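Local coordinates for protein putative arylalkylamine N-Acetyltransferase 7 (Aedes aegypti, PDB 4FD7) that probably acts as an N-acetyltransferase of the GNAT family, moving the acetyl group of acetyl-CoA onto an amine, at residues Glu97-Ile103 with Gly152-Lys158; Gln123-Thr128 with Arg219-Pro223; Gln194-Thr198 with Phe229-Met233. One frame throughout, in Å; residues are numbered along the deposited sequence.

Interaction 1. Residues Glu97-Ile103 with Gly152-Lys158; sequences EIVGVNI and GLSVDPK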
loop_
_atom_site.group_PDB
_atom_site.type_symbol
_atom_site.label_atom_id
_atom_site.label_comp_id
_atom_site.label_asym_id
_atom_site.label_seq_id
_atom_site.Cartn_x
_atom_site.Cartn_y
_atom_site.Cartn_z
ATOM N N GLU A 97 -4.505 -8.694 17.615
ATOM C CA GLU A 97 -5.433 -8.124 16.651
ATOM C C GLU A 97 -4.716 -7.219 15.653
ATOM O O GLU A 97 -3.869 -6.407 16.037
ATOM C CB GLU A 97 -6.507 -7.336 17.394
ATOM C CG GLU A 97 -7.762 -7.089 16.610
ATOM C CD GLU A 97 -8.825 -6.456 17.473
ATOM O OE1 GLU A 97 -9.407 -7.170 18.314
ATOM O OE2 GLU A 97 -9.055 -5.236 17.326
ATOM N N ILE A 98 -5.057 -7.354 14.376
ATOM C CA ILE A 98 -4.418 -6.528 13.347
ATOM C C ILE A 98 -4.804 -5.055 13.480
ATOM O O ILE A 98 -5.989 -4.705 13.443
ATOM C CB ILE A 98 -4.740 -7.020 11.923
ATOM C CG1 ILE A 98 -4.096 -8.384 11.680
ATOM C CG2 ILE A 98 -4.269 -5.988 10.879
ATOM C CD1 ILE A 98 -4.503 -9.028 10.375
ATOM N N VAL A 99 -3.807 -4.186 13.633
ATOM C CA VAL A 99 -4.077 -2.750 13.704
ATOM C C VAL A 99 -4.106 -2.156 12.299
ATOM O O VAL A 99 -5.040 -1.441 11.930
ATOM C CB VAL A 99 -3.045 -1.998 14.561
ATOM C CG1 VAL A 99 -3.313 -0.509 14.523
ATOM C CG2 VAL A 99 -3.079 -2.500 16.011
ATOM N N GLY A 100 -3.068 -2.455 11.528
ATOM C CA GLY A 100 -3.005 -2.051 10.140
ATOM C C GLY A 100 -2.242 -3.071 9.320
ATOM O O GLY A 100 -1.540 -3.917 9.866
ATOM N N VAL A 101 -2.390 -3.007 8.001
ATOM C CA VAL A 101 -1.654 -3.898 7.116
ATOM C C VAL A 101 -1.330 -3.173 5.805
ATOM O O VAL A 101 -2.041 -2.261 5.402
ATOM C CB VAL A 101 -2.376 -5.283 6.931
ATOM C CG1 VAL A 101 -3.839 -5.114 6.649
ATOM C CG2 VAL A 101 -1.728 -6.137 5.853
ATOM N N ASN A 102 -0.205 -3.530 5.187
ATOM C CA ASN A 102 0.224 -2.934 3.924
ATOM C C ASN A 102 0.638 -4.122 3.079
ATOM O O ASN A 102 1.602 -4.813 3.409
ATOM C CB ASN A 102 1.435 -2.019 4.152
ATOM C CG ASN A 102 1.550 -0.877 3.126
ATOM O OD1 ASN A 102 2.388 0.011 3.285
ATOM N ND2 ASN A 102 0.737 -0.906 2.076
ATOM N N ILE A 103 -0.118 -4.392 2.018
ATOM C CA ILE A 103 0.223 -5.493 1.122
ATOM C C ILE A 103 1.254 -5.002 0.114
ATOM O O ILE A 103 0.994 -4.070 -0.644
ATOM C CB ILE A 103 -1.022 -6.059 0.402
ATOM C CG1 ILE A 103 -2.090 -6.464 1.426
ATOM C CG2 ILE A 103 -0.650 -7.249 -0.469
ATOM C CD1 ILE A 103 -1.684 -7.651 2.299
ATOM N N GLY A 152 -2.174 -1.172 -1.360
ATOM C CA GLY A 152 -3.120 -0.837 -0.307
ATOM C C GLY A 152 -2.561 -0.865 1.103
ATOM O O GLY A 152 -1.893 -1.831 1.505
ATOM N N LEU A 153 -2.838 0.202 1.849
ATOM C CA LEU A 153 -2.550 0.264 3.280
ATOM C C LEU A 153 -3.873 0.483 4.006
ATOM O O LEU A 153 -4.565 1.478 3.763
ATOM C CB LEU A 153 -1.566 1.397 3.607
ATOM C CG LEU A 153 -0.869 1.362 4.985
ATOM C CD1 LEU A 153 0.329 2.301 5.024
ATOM C CD2 LEU A 153 -1.798 1.702 6.148
ATOM N N SER A 154 -4.210 -0.459 4.887
ATOM C CA SER A 154 -5.450 -0.432 5.654
ATOM C C SER A 154 -5.138 -0.190 7.126
ATOM O O SER A 154 -4.225 -0.790 7.680
ATOM C CB SER A 154 -6.158 -1.769 5.495
ATOM O OG SER A 154 -7.449 -1.772 6.079
ATOM N N VAL A 155 -5.885 0.705 7.762
ATOM C CA VAL A 155 -5.768 0.894 9.209
ATOM C C VAL A 155 -7.156 0.808 9.822
ATOM O O VAL A 155 -8.094 1.410 9.299
ATOM C CB VAL A 155 -5.143 2.253 9.567
ATOM C CG1 VAL A 155 -5.448 2.646 11.031
ATOM C CG2 VAL A 155 -3.629 2.247 9.299
ATOM N N ASP A 156 -7.286 0.054 10.915
ATOM C CA ASP A 156 -8.575 -0.064 11.587
ATOM C C ASP A 156 -8.960 1.311 12.104
ATOM O O ASP A 156 -8.194 1.940 12.831
ATOM C CB ASP A 156 -8.477 -1.061 12.738
ATOM C CG ASP A 156 -9.817 -1.336 13.406
ATOM O OD1 ASP A 156 -10.714 -0.463 13.384
ATOM O OD2 ASP A 156 -9.963 -2.438 13.964
ATOM N N PRO A 157 -10.154 1.787 11.714
ATOM C CA PRO A 157 -10.703 3.080 12.115
ATOM C C PRO A 157 -10.594 3.370 13.610
ATOM O O PRO A 157 -10.397 4.530 13.967
ATOM C CB PRO A 157 -12.169 2.955 11.702
ATOM C CG PRO A 157 -12.116 2.117 10.497
ATOM C CD PRO A 157 -11.055 1.089 10.780
ATOM N N LYS A 158 -10.684 2.362 14.472
ATOM C CA LYS A 158 -10.615 2.657 15.901
ATOM C C LYS A 158 -9.188 2.928 16.376
ATOM O O LYS A 158 -8.958 3.180 17.565
ATOM C CB LYS A 158 -11.309 1.586 16.745
ATOM C CG LYS A 158 -10.538 0.296 16.911
ATOM C CD LYS A 158 -11.499 -0.856 17.238
ATOM C CE LYS A 158 -10.731 -2.058 17.754
ATOM N NZ LYS A 158 -9.397 -2.116 17.106
HETATM O O HOH W 1 -8.599 -4.823 13.373
#

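Interaction 2. Residues Gln123-Thr128 with Arg219-Pro223; sequences QAIYDT and RFNYP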
loop_
_atom_site.group_PDB
_atom_site.type_symbol
_atom_site.label_atom_id
_atom_site.label_comp_id
_atom_site.label_asym_id
_atom_site.label_seq_id
_atom_site.Cartn_x
_atom_site.Cartn_y
_atom_site.Cartn_z
ATOM N N GLN A 123 -10.502 -3.132 -13.046
ATOM C CA GLN A 123 -9.617 -2.978 -14.189
ATOM C C GLN A 123 -9.270 -1.508 -14.350
ATOM O O GLN A 123 -8.117 -1.161 -14.632
ATOM C CB GLN A 123 -10.237 -3.520 -15.470
ATOM C CG GLN A 123 -9.248 -3.519 -16.624
ATOM C CD GLN A 123 -8.277 -4.684 -16.548
ATOM O OE1 GLN A 123 -8.693 -5.840 -16.501
ATOM N NE2 GLN A 123 -6.978 -4.385 -16.537
ATOM N N ALA A 124 -10.269 -0.647 -14.146
ATOM C CA ALA A 124 -10.046 0.791 -14.198
ATOM C C ALA A 124 -9.122 1.254 -13.085
ATOM O O ALA A 124 -8.227 2.073 -13.314
ATOM C CB ALA A 124 -11.369 1.542 -14.136
ATOM N N ILE A 125 -9.319 0.754 -11.872
ATOM C CA ILE A 125 -8.431 1.191 -10.789
ATOM C C ILE A 125 -6.975 0.786 -11.061
ATOM O O ILE A 125 -6.041 1.607 -11.021
ATOM C CB ILE A 125 -8.896 0.649 -9.441
ATOM C CG1 ILE A 125 -10.237 1.288 -9.076
ATOM C CG2 ILE A 125 -7.827 0.897 -8.352
ATOM C CD1 ILE A 125 -10.958 0.608 -7.931
ATOM N N TYR A 126 -6.801 -0.494 -11.352
ATOM C CA TYR A 126 -5.511 -1.047 -11.728
ATOM C C TYR A 126 -4.823 -0.266 -12.854
ATOM O O TYR A 126 -3.657 0.120 -12.735
ATOM C CB TYR A 126 -5.707 -2.501 -12.154
ATOM C CG TYR A 126 -4.430 -3.205 -12.505
ATOM C CD1 TYR A 126 -4.036 -3.342 -13.829
ATOM C CD2 TYR A 126 -3.619 -3.740 -11.518
ATOM C CE1 TYR A 126 -2.863 -3.985 -14.165
ATOM C CE2 TYR A 126 -2.424 -4.385 -11.847
ATOM C CZ TYR A 126 -2.058 -4.503 -13.176
ATOM O OH TYR A 126 -0.886 -5.148 -13.532
ATOM N N ASP A 127 -5.535 -0.066 -13.958
ATOM C CA ASP A 127 -4.989 0.657 -15.101
ATOM C C ASP A 127 -4.708 2.126 -14.769
ATOM O O ASP A 127 -3.807 2.729 -15.336
ATOM C CB ASP A 127 -5.947 0.584 -16.290
ATOM C CG ASP A 127 -6.086 -0.815 -16.837
ATOM O OD1 ASP A 127 -5.270 -1.681 -16.450
ATOM O OD2 ASP A 127 -7.008 -1.038 -17.665
ATOM N N THR A 128 -5.482 2.708 -13.862
ATOM C CA THR A 128 -5.212 4.090 -13.445
ATOM C C THR A 128 -3.878 4.189 -12.710
ATOM O O THR A 128 -3.016 5.024 -13.037
ATOM C CB THR A 128 -6.303 4.612 -12.505
ATOM O OG1 THR A 128 -7.548 4.627 -13.204
ATOM C CG2 THR A 128 -5.971 6.025 -12.036
ATOM N N ARG A 219 -12.219 5.756 -18.852
ATOM C CA ARG A 219 -12.443 4.713 -17.851
ATOM C C ARG A 219 -11.989 5.182 -16.478
ATOM O O ARG A 219 -12.442 4.663 -15.451
ATOM C CB ARG A 219 -11.704 3.422 -18.209
ATOM C CG ARG A 219 -12.275 2.672 -19.399
ATOM C CD ARG A 219 -11.578 1.331 -19.562
ATOM N NE ARG A 219 -10.162 1.487 -19.885
ATOM C CZ ARG A 219 -9.172 0.945 -19.182
ATOM N NH1 ARG A 219 -9.446 0.224 -18.105
ATOM N NH2 ARG A 219 -7.912 1.122 -19.554
ATOM N N PHE A 220 -11.093 6.162 -16.470
ATOM C CA PHE A 220 -10.470 6.619 -15.229
ATOM C C PHE A 220 -11.321 7.690 -14.575
ATOM O O PHE A 220 -10.821 8.777 -14.266
ATOM C CB PHE A 220 -9.078 7.205 -15.484
ATOM C CG PHE A 220 -8.112 6.270 -16.183
ATOM C CD1 PHE A 220 -8.413 4.931 -16.395
ATOM C CD2 PHE A 220 -6.881 6.746 -16.608
ATOM C CE1 PHE A 220 -7.503 4.087 -17.039
ATOM C CE2 PHE A 220 -5.966 5.910 -17.254
ATOM C CZ PHE A 220 -6.285 4.575 -17.468
ATOM N N ASN A 221 -12.597 7.382 -14.369
ATOM C CA ASN A 221 -13.568 8.331 -13.829
ATOM C C ASN A 221 -13.899 7.986 -12.373
ATOM O O ASN A 221 -14.249 6.843 -12.072
ATOM C CB ASN A 221 -14.844 8.274 -14.677
ATOM C CG ASN A 221 -15.711 9.498 -14.514
ATOM O OD1 ASN A 221 -15.485 10.525 -15.169
ATOM N ND2 ASN A 221 -16.722 9.401 -13.652
ATOM N N TYR A 222 -13.797 8.972 -11.483
ATOM C CA TYR A 222 -13.940 8.748 -10.049
ATOM C C TYR A 222 -14.879 9.764 -9.442
ATOM O O TYR A 222 -14.440 10.807 -8.947
ATOM C CB TYR A 222 -12.568 8.778 -9.364
ATOM C CG TYR A 222 -11.709 7.654 -9.856
ATOM C CD1 TYR A 222 -11.741 6.417 -9.239
ATOM C CD2 TYR A 222 -10.905 7.806 -10.982
ATOM C CE1 TYR A 222 -10.978 5.360 -9.708
ATOM C CE2 TYR A 222 -10.140 6.753 -11.464
ATOM C CZ TYR A 222 -10.182 5.541 -10.826
ATOM O OH TYR A 222 -9.421 4.496 -11.296
ATOM N N PRO A 223 -16.185 9.448 -9.475
ATOM C CA PRO A 223 -17.243 10.350 -9.024
ATOM C C PRO A 223 -16.988 10.871 -7.618
ATOM O O PRO A 223 -16.896 10.072 -6.671
ATOM C CB PRO A 223 -18.487 9.460 -9.020
ATOM C CG PRO A 223 -18.179 8.336 -9.976
ATOM C CD PRO A 223 -16.702 8.108 -9.805
#

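Interaction 3. Residues Gln194-Thr198 with Phe229-Met233; sequences QTAAT and FCKYM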
loop_
_atom_site.group_PDB
_atom_site.type_symbol
_atom_site.label_atom_id
_atom_site.label_comp_id
_atom_site.label_asym_id
_atom_site.label_seq_id
_atom_site.Cartn_x
_atom_site.Cartn_y
_atom_site.Cartn_z
ATOM N N GLN A 194 -0.938 10.406 1.417
ATOM C CA GLN A 194 0.103 11.285 0.882
ATOM C C GLN A 194 0.839 12.041 1.992
ATOM O O GLN A 194 2.064 12.175 1.953
ATOM C CB GLN A 194 -0.485 12.252 -0.154
ATOM C CG GLN A 194 -0.924 11.548 -1.460
ATOM C CD GLN A 194 -1.998 12.306 -2.217
ATOM O OE1 GLN A 194 -2.290 13.472 -1.916
ATOM N NE2 GLN A 194 -2.601 11.640 -3.212
ATOM N N THR A 195 0.085 12.517 2.985
ATOM C CA THR A 195 0.664 13.182 4.155
ATOM C C THR A 195 1.631 12.260 4.908
ATOM O O THR A 195 2.734 12.667 5.299
ATOM C CB THR A 195 -0.457 13.669 5.109
ATOM O OG1 THR A 195 -1.242 14.672 4.444
ATOM C CG2 THR A 195 0.124 14.246 6.401
ATOM N N ALA A 196 1.204 11.014 5.085
ATOM C CA ALA A 196 1.972 9.996 5.797
ATOM C C ALA A 196 3.271 9.711 5.057
ATOM O O ALA A 196 4.371 9.689 5.643
ATOM C CB ALA A 196 1.148 8.744 5.915
ATOM N N ALA A 197 3.143 9.526 3.745
ATOM C CA ALA A 197 4.315 9.243 2.928
ATOM C C ALA A 197 5.280 10.422 2.979
ATOM O O ALA A 197 6.498 10.242 3.050
ATOM C CB ALA A 197 3.900 8.923 1.493
ATOM N N THR A 198 4.737 11.636 2.966
ATOM C CA THR A 198 5.577 12.829 3.031
ATOM C C THR A 198 6.356 12.858 4.340
ATOM O O THR A 198 7.576 13.056 4.345
ATOM C CB THR A 198 4.748 14.113 2.861
ATOM O OG1 THR A 198 4.330 14.222 1.488
ATOM C CG2 THR A 198 5.565 15.355 3.249
ATOM N N PHE A 229 -5.869 14.828 -5.693
ATOM C CA PHE A 229 -4.680 14.395 -6.418
ATOM C C PHE A 229 -4.354 12.913 -6.204
ATOM O O PHE A 229 -4.595 12.353 -5.131
ATOM C CB PHE A 229 -3.481 15.276 -6.042
ATOM C CG PHE A 229 -3.459 16.597 -6.756
ATOM C CD1 PHE A 229 -4.135 17.688 -6.248
ATOM C CD2 PHE A 229 -2.774 16.737 -7.953
ATOM C CE1 PHE A 229 -4.119 18.896 -6.922
ATOM C CE2 PHE A 229 -2.752 17.946 -8.625
ATOM C CZ PHE A 229 -3.422 19.029 -8.102
ATOM N N CYS A 230 -3.836 12.287 -7.258
ATOM C CA CYS A 230 -3.295 10.939 -7.232
ATOM C C CYS A 230 -1.799 11.141 -7.410
ATOM O O CYS A 230 -1.370 11.759 -8.399
ATOM C CB CYS A 230 -3.861 10.142 -8.407
ATOM S SG CYS A 230 -3.383 8.409 -8.494
ATOM N N LYS A 231 -1.003 10.688 -6.444
ATOM C CA LYS A 231 0.428 10.988 -6.502
ATOM C C LYS A 231 1.305 9.747 -6.450
ATOM O O LYS A 231 1.206 8.970 -5.513
ATOM C CB LYS A 231 0.825 11.916 -5.351
ATOM C CG LYS A 231 0.095 13.243 -5.314
ATOM C CD LYS A 231 0.714 14.178 -4.285
ATOM C CE LYS A 231 -0.121 15.435 -4.088
ATOM N NZ LYS A 231 0.496 16.367 -3.095
ATOM N N TYR A 232 2.240 9.630 -7.391
ATOM C CA TYR A 232 3.250 8.586 -7.317
ATOM C C TYR A 232 4.419 9.207 -6.548
ATOM O O TYR A 232 4.913 10.274 -6.910
ATOM C CB TYR A 232 3.684 8.109 -8.700
ATOM C CG TYR A 232 3.892 6.613 -8.767
ATOM C CD1 TYR A 232 2.839 5.760 -9.070
ATOM C CD2 TYR A 232 5.135 6.053 -8.510
ATOM C CE1 TYR A 232 3.022 4.394 -9.126
ATOM C CE2 TYR A 232 5.327 4.685 -8.564
ATOM C CZ TYR A 232 4.267 3.862 -8.873
ATOM O OH TYR A 232 4.452 2.499 -8.927
ATOM N N MET A 233 4.840 8.546 -5.477
ATOM C CA MET A 233 5.869 9.070 -4.573
ATOM C C MET A 233 6.951 8.015 -4.311
ATOM O O MET A 233 6.667 6.797 -4.271
ATOM C CB MET A 233 5.250 9.577 -3.267
ATOM C CG MET A 233 4.099 10.565 -3.465
ATOM S SD MET A 233 3.334 10.978 -1.880
ATOM C CE MET A 233 4.642 11.959 -1.145
#

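Interaction 1. Residues Glu97-Ile103 with Gly152-Lys158
Asn-102 and Ile-103 hold Gly-152 O from across an antiparallel strand pair in the central sheet of the GNAT fold, a worked example of how side chains can supplement a backbone ladder. Ile-103 N meets Gly-152 O nearly end-on at 3.2 Å. The Asn-102 side chain adds a second donor: with CG anti to the backbone N (chi1 -152°), its amide swings over to Leu-153, and ND2 descends on Gly-152 O from above the carbonyl plane at 2.8 Å. That bond is bent, 137° at the hydrogen. On the other side of the same amide, Asn-102 OD1 rests 3.5 Å from Leu-153 CD1 and takes a hydrogen bond from Arg-172, so both ends of the amide are held.

Val-101 and Ser-154 form the hydrogen-bonded pair, Ser-154 N donating to Val-101 O and Val-101 N to Ser-154 O, both at 2.9 Å, while Gly-100 and Val-155 form a non-hydrogen-bonded pair beside it. Beyond the ladder the chain leads toward the segment that binds the CoA pyrophosphate in GNAT enzymes, and Arg-160 there bonds to Val-155 O. Asp-156 marks the exit: OD1 accepts from Lys-158 N in an Asx turn, and Lys-158 NZ bridges Asp-156 OD2 and Glu-97 OE2, which probably eases the closeness of the two acids. A water completes the link, giving one proton to Ile-98 O at 2.6 Å and another to Asp-156 OD2 at 2.8 Å.

Interaction 2. Residues Gln123-Thr128 with Arg219-Pro223
Thr-128 and Tyr-222 meet because each turns its first side-chain branch anti to its own carbonyl carbon: OG1 of Thr-128 (chi1 -63°) leans back along helix 120-136, and the Tyr-222 ring (chi1 -64°) reaches out of the loop after helix 210-216. The Tyr-222 hydroxyl comes in from the opposite direction and donates to Thr-128 OG1 at 2.7 Å, with that oxygen at the ring's edge. Thr-128 OG1 gives its own proton to Ala-124 O at 2.6 Å, one turn back. Phe-220, at the centre of an inverse gamma turn, lies flat against the same residue: Thr-128 CA stands over the middle of the Phe-220 ring, 4.1 Å from its centroid, in a CH-pi contact.

Next to Phe-220, Arg-219 bends at chi3 (-65°) to bring its guanidinium to Asp-127, the neighbour of Thr-128. Arg-219 NH1 bonds to Asp-127 OD2 at 2.8 Å, and NH2 adds a weak bond to that oxygen, the two flat groups being strongly twisted against each other. The other carboxylate oxygen, Asp-127 OD1, accepts from Gln-123 NE2, and Gln-123 is itself anchored through OE1 by Phe-117 N. Met-58 of helix 57-62 touches both Thr-128 and Tyr-222. The chemistry thus divides in two: a chain of hydroxyl hydrogen bonds ending on a helix carbonyl serves the buried tyrosine and threonine, while the charged pair, set at the more exposed end, ties the loop to the helix by a salt bridge.

Interaction 3. Residues Gln194-Thr198 with Phe229-Met233
Gln-194 to Thr-198, on helix 191-200, lie over the strand segment Phe-229 to Met-233 with axes 10.3 Å apart at closest approach and directions only 21° from parallel, as when a helix packs along the strands of a sheet. At that spacing the backbones do not meet, and side chains fill the interval, alternate strand residues Lys-231 and Met-233 pointing at the helix.

Gln-194 buries the most. Its CG lies anti to the carbonyl carbon (chi1 -69°) and the chain then runs out extended, so that the amide reaches the strand. There Gln-194 NE2 donates to Phe-229 O at 2.9 Å; the oxygen lies in the amide plane, although the donor stands well above the plane of the carbonyl it meets. The same nitrogen also bonds to Phe-188 O, and so holds two carbonyls where strand 183-188 ends and strand 229-236 begins. Lys-231 crosses this side chain at about a right angle: Lys-231 CE passes 3.6 Å from Gln-194 OE1, while its NZ goes on to a salt bridge with Glu-204.

Farther along, Met-233 supplies the apolar half. Met-233 SD touches Ala-197 CB at 4.0 Å, and a bend at chi3 carries Met-233 CE to 3.5 Å from Thr-198 OG1. Leu-169 of helix 164-170 also meets Ala-197. The contact belongs to the C-terminal half of the GNAT fold, where the helix linking two strands covers one face of a sheet whose last strand is inserted between them.

In the fold
The mix of backbone and side-chain bonding changes with place in the fold. Interaction 1 joins neighbouring strands of one sheet and is mostly buried backbone ladder, with charges confined to its outer end. Interaction 3, partly buried, sets a helix on the other sheet; side chains bridge the gap, one of them to a backbone carbonyl. Interaction 2 is peripheral, its centre about 17 Å from that of the chain, yet largely buried apart from an exposed arginine, and fastens a loop to a helix by aromatic, hydroxyl and ionic groups. Helix 120-136 carries interaction 2 and touches the strand of interaction 3 through Val-132; in sequence it follows strand 98-108 of interaction 1. Helix 164-170 packs against both interactions 1 and 3.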